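PDB 5MUJ: beta-galactosidase from Bacteroides thetaiotaomicron, which is a glycoside hydrolase of plant pectin breakdown in a gut bacterium, binds chain B of rhamnogalacturonan II and probably acts on it as an arabinofuranosidase. Local coordinates for residues K195-Q198 against W199-L203; H264-D267 against G268-T271. All coordinates share one frame; numbering follows the deposited sequence.

Five four-stranded antiparallel sheets form a five-bladed beta-propeller with the glycan bound near its middle, and both contacts lie where the chain enters a blade. After strand 183-184 ends one blade, contact 1 closes a tight turn at residues 198-201 just before strand 204-212; its side chains reach on to Arg-255 in the last strand of that same blade. Past strand 254-255, contact 2 closes a beta turn at 266-269 leading into strand 270-279 and bonds by its backbone to Lys-238 and Glu-240 of the preceding blade. The contacts run in series, neither nested nor crossed, and do not touch; the centres of contact 1 and contact 2 are about 17 Å apart.

Contact 1. Residues K195-Q198 against W199-L203; sequences KDAQ and WWEKL. With 8PK (4-O-[(1R)-1-hydroxyethyl]-2-O-methyl-alpha-L-fucopyranose), chain B.
Gln-198 and Glu-201 close a single 3-10 turn, the backbone N of Glu-201 donating to O of Gln-198 at 3.2 Å across Trp-199 and Trp-200. A second bond ties the same two residues: OE2 of Glu-201 accepts the N-H of Gln-198 at 2.9 Å on the anti side of the carboxylate. To get there, the Glu-201 chain leaves its backbone in the position between N and the carbonyl carbon (chi1 67°) and then runs extended, which folds the acid back over the turn. On its way CB sits over the centre of one face of the Trp-200 indole. Gln-198 meets that same ring at its edge: NE1 of Trp-200 points in the ring plane at OE1 of Gln-198, 2.8 Å away and nearly straight (167°). From the amide's side the donor stands above the carbonyl plane, the two flat groups being turned 59° apart. The amide is gripped further by Asn-259, at OE1, and by the backbone O of Tyr-256, at NE2. Lys-202 doubles back, its CE lying 3.3 Å from O of Ala-197, and Trp-200 CB rests on a face of the Trp-199 ring near the rim. Arg-255 forms salt bridges with both Glu-201 OE2 and Asp-196 OD2, while the hydroxyl of Tyr-226 is hydrogen-bonded to Glu-201 OE1. Where the turn runs out, Leu-203, held by its backbone to Gly-229, lines the glycan pocket: its O comes within 3.5 Å of C10 of the bound 2-O-methyl-fucose derivative, and its CD1 within 3.6 Å of the sugar O3. Chemically, a buried carboxylate is satisfied by a backbone N-H, a guanidinium and a hydroxyl together; such a grip probably fixes the rotation of the carboxylate and stiffens the turn.

Contact 2. Residues H264-D267 against G268-T271; sequences HEAD and GTIT
His-264 and Thr-271 face each other across a chain reversal, ND1 lying 2.8 Å from the threonine OG1, a hydrogen bond in which either atom may be the donor. The hydroxyl approaches at the edge of the imidazole, near its plane, and the two side chains cross at about a right angle. The histidine CG is rotated away from its carbonyl carbon (chi1 -62°), which brings the ND1 edge of the ring to the hydroxyl of Thr-271, while Thr-271 sets OG1 beside its own backbone N (chi1 -56°) and lets CG2 lie 3.7 Å from ND1. Water 1 completes the link, accepting from N of His-264 at 3.1 Å and bonding to OG1 of Thr-271 at 2.7 Å. Between these ends the chain reverses in a type II beta turn from Ala-266 to Thr-269, closed by Thr-269 N donating to O of Ala-266 at 3.2 Å; Gly-268 takes the positive phi of 78° that glycine favours at this place. The turn delivers the chain into strand 270-279, the first of its propeller blade. Beside it the methyl of Ala-266 packs 3.2 Å from OG1 of Thr-269, a hydroxyl bonded to O of Phe-291. NE2 of His-264 is hydrogen-bonded to OD2 of Asp-314, and its ring meets those of Phe-262, edge to face, and Tyr-287. With an alanine at His-264, Asp-314 would probably lose its imidazole partner and the Thr-271 hydroxyl would be left to water 1, freer to turn. Ile-270, between the two threonines, touches the galactose and a rhamnose of the bound glycan.

Contact 1. Residues K195-Q198 against W199-L203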
# COMPACT_ATOMS: atom_id res chain seq x y z
N LYS A 195 19.27 15.13 -5.99
CA LYS A 195 19.32 16.54 -6.49
C LYS A 195 17.96 17.01 -6.94
O LYS A 195 17.61 18.16 -6.77
CB LYS A 195 20.22 16.58 -7.72
N ASP A 196 17.18 16.08 -7.50
CA ASP A 196 15.85 16.36 -8.06
C ASP A 196 14.68 16.04 -7.11
O ASP A 196 13.53 16.09 -7.54
CB ASP A 196 15.67 15.61 -9.38
CG ASP A 196 15.75 14.11 -9.23
OD1 ASP A 196 16.85 13.61 -8.89
OD2 ASP A 196 14.72 13.42 -9.43
N ALA A 197 14.96 15.75 -5.84
CA ALA A 197 13.91 15.58 -4.83
C ALA A 197 13.11 16.87 -4.64
O ALA A 197 13.68 17.97 -4.63
CB ALA A 197 14.48 15.15 -3.50
N GLN A 198 11.80 16.71 -4.49
CA GLN A 198 10.87 17.82 -4.37
C GLN A 198 10.41 18.05 -2.92
O GLN A 198 10.63 17.20 -2.03
CB GLN A 198 9.68 17.55 -5.27
CG GLN A 198 10.03 17.47 -6.74
CD GLN A 198 8.94 16.84 -7.57
OE1 GLN A 198 8.32 15.86 -7.13
NE2 GLN A 198 8.69 17.37 -8.76
N TRP A 199 9.81 19.22 -2.65
CA TRP A 199 9.44 19.60 -1.28
C TRP A 199 8.61 18.55 -0.53
O TRP A 199 8.83 18.31 0.64
CB TRP A 199 8.71 20.97 -1.25
CG TRP A 199 7.34 21.04 -1.96
CD1 TRP A 199 7.11 21.41 -3.26
CD2 TRP A 199 6.04 20.69 -1.42
NE1 TRP A 199 5.78 21.40 -3.53
CE2 TRP A 199 5.10 20.94 -2.43
CE3 TRP A 199 5.60 20.27 -0.16
CZ2 TRP A 199 3.73 20.70 -2.24
CZ3 TRP A 199 4.27 20.05 0.02
CH2 TRP A 199 3.33 20.28 -1.00
N TRP A 200 7.68 17.95 -1.24
CA TRP A 200 6.69 17.02 -0.64
C TRP A 200 7.23 15.68 -0.17
O TRP A 200 6.51 14.92 0.50
CB TRP A 200 5.58 16.85 -1.64
CG TRP A 200 5.97 16.01 -2.80
CD1 TRP A 200 6.59 16.42 -3.93
CD2 TRP A 200 5.76 14.60 -2.95
NE1 TRP A 200 6.82 15.38 -4.76
CE2 TRP A 200 6.31 14.23 -4.20
CE3 TRP A 200 5.20 13.61 -2.15
CZ2 TRP A 200 6.29 12.91 -4.67
CZ3 TRP A 200 5.17 12.29 -2.63
CH2 TRP A 200 5.72 11.96 -3.86
N GLU A 201 8.48 15.38 -0.52
CA GLU A 201 9.12 14.09 -0.21
C GLU A 201 10.44 14.29 0.54
O GLU A 201 11.21 13.38 0.62
CB GLU A 201 9.34 13.30 -1.51
CG GLU A 201 10.37 13.96 -2.43
CD GLU A 201 10.64 13.24 -3.72
OE1 GLU A 201 10.64 11.99 -3.72
OE2 GLU A 201 10.91 13.95 -4.73
N LYS A 202 10.75 15.49 1.05
CA LYS A 202 12.07 15.74 1.70
C LYS A 202 12.32 15.05 3.03
O LYS A 202 13.46 14.84 3.37
CB LYS A 202 12.38 17.24 1.91
CG LYS A 202 12.50 18.03 0.64
CD LYS A 202 13.75 17.74 -0.16
CE LYS A 202 13.78 18.65 -1.38
NZ LYS A 202 14.30 20.01 -1.04
N LEU A 203 11.25 14.68 3.76
CA LEU A 203 11.40 14.10 5.09
C LEU A 203 11.71 12.59 5.05
O LEU A 203 12.59 12.09 5.74
CB LEU A 203 10.16 14.38 5.94
CG LEU A 203 9.92 15.89 6.17
CD1 LEU A 203 8.61 16.20 6.89
CD2 LEU A 203 11.10 16.53 6.91
O9 8PK B . 11.59 12.31 10.87
C8 8PK B . 10.81 11.81 9.79
C10 8PK B . 11.63 10.89 8.92
O4 8PK B . 9.64 11.15 10.29
C4 8PK B . 8.86 11.96 11.18
C5 8PK B . 8.15 11.07 12.17
C6 8PK B . 9.14 10.19 12.95
O5 8PK B . 7.19 10.24 11.48
C3 8PK B . 7.86 12.82 10.41
O3 8PK B . 8.48 13.69 9.46
C2 8PK B . 6.90 11.90 9.68
O2 8PK B . 5.95 12.72 8.99
C7 8PK B . 6.08 12.72 7.57
C1 8PK B . 6.23 10.95 10.67

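Contact 2. Residues H264-D267 against G268-T271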
# COMPACT_ATOMS: atom_id res chain seq x y z
N HIS A 264 -4.35 16.19 0.97
CA HIS A 264 -5.34 16.88 1.79
C HIS A 264 -4.64 17.76 2.81
O HIS A 264 -3.95 17.27 3.69
CB HIS A 264 -6.22 15.83 2.46
CG HIS A 264 -6.97 15.00 1.48
ND1 HIS A 264 -6.52 13.76 1.07
CD2 HIS A 264 -8.14 15.22 0.84
CE1 HIS A 264 -7.39 13.26 0.20
NE2 HIS A 264 -8.38 14.13 0.05
N GLU A 265 -4.78 19.07 2.68
CA GLU A 265 -3.98 19.96 3.48
C GLU A 265 -4.57 20.31 4.84
O GLU A 265 -5.41 21.22 4.96
CB GLU A 265 -3.71 21.26 2.72
CG GLU A 265 -2.93 21.08 1.45
CD GLU A 265 -1.50 20.61 1.71
OE1 GLU A 265 -0.95 20.82 2.81
OE2 GLU A 265 -0.94 19.97 0.80
N ALA A 266 -4.08 19.61 5.85
CA ALA A 266 -4.23 20.02 7.25
C ALA A 266 -2.97 19.56 8.00
O ALA A 266 -2.18 18.74 7.49
CB ALA A 266 -5.49 19.41 7.86
N ASP A 267 -2.80 20.08 9.22
CA ASP A 267 -1.64 19.80 10.05
C ASP A 267 -1.51 18.32 10.40
O ASP A 267 -2.34 17.75 11.15
CB ASP A 267 -1.70 20.63 11.34
CG ASP A 267 -0.47 20.44 12.22
OD1 ASP A 267 0.53 19.83 11.76
OD2 ASP A 267 -0.49 20.92 13.37
N GLY A 268 -0.47 17.71 9.85
CA GLY A 268 -0.13 16.34 10.15
C GLY A 268 -0.99 15.33 9.41
O GLY A 268 -0.83 14.14 9.65
N THR A 269 -1.87 15.76 8.50
CA THR A 269 -2.78 14.80 7.81
C THR A 269 -2.00 13.94 6.83
O THR A 269 -1.09 14.44 6.13
CB THR A 269 -3.88 15.53 7.01
OG1 THR A 269 -4.62 16.36 7.90
CG2 THR A 269 -4.83 14.54 6.30
N ILE A 270 -2.37 12.66 6.77
CA ILE A 270 -1.72 11.70 5.91
C ILE A 270 -2.67 11.36 4.81
O ILE A 270 -3.83 11.05 5.08
CB ILE A 270 -1.30 10.44 6.68
CG1 ILE A 270 -0.17 10.77 7.65
CG2 ILE A 270 -0.80 9.36 5.74
CD1 ILE A 270 0.17 9.65 8.62
N THR A 271 -2.17 11.35 3.59
CA THR A 271 -2.85 10.82 2.43
C THR A 271 -1.84 9.84 1.84
O THR A 271 -0.69 10.24 1.53
CB THR A 271 -3.20 11.89 1.39
OG1 THR A 271 -3.99 12.94 1.99
CG2 THR A 271 -3.95 11.28 0.18
O HOH W 1 -2.19 14.81 2.69
O HOH W 2 -1.23 16.74 4.30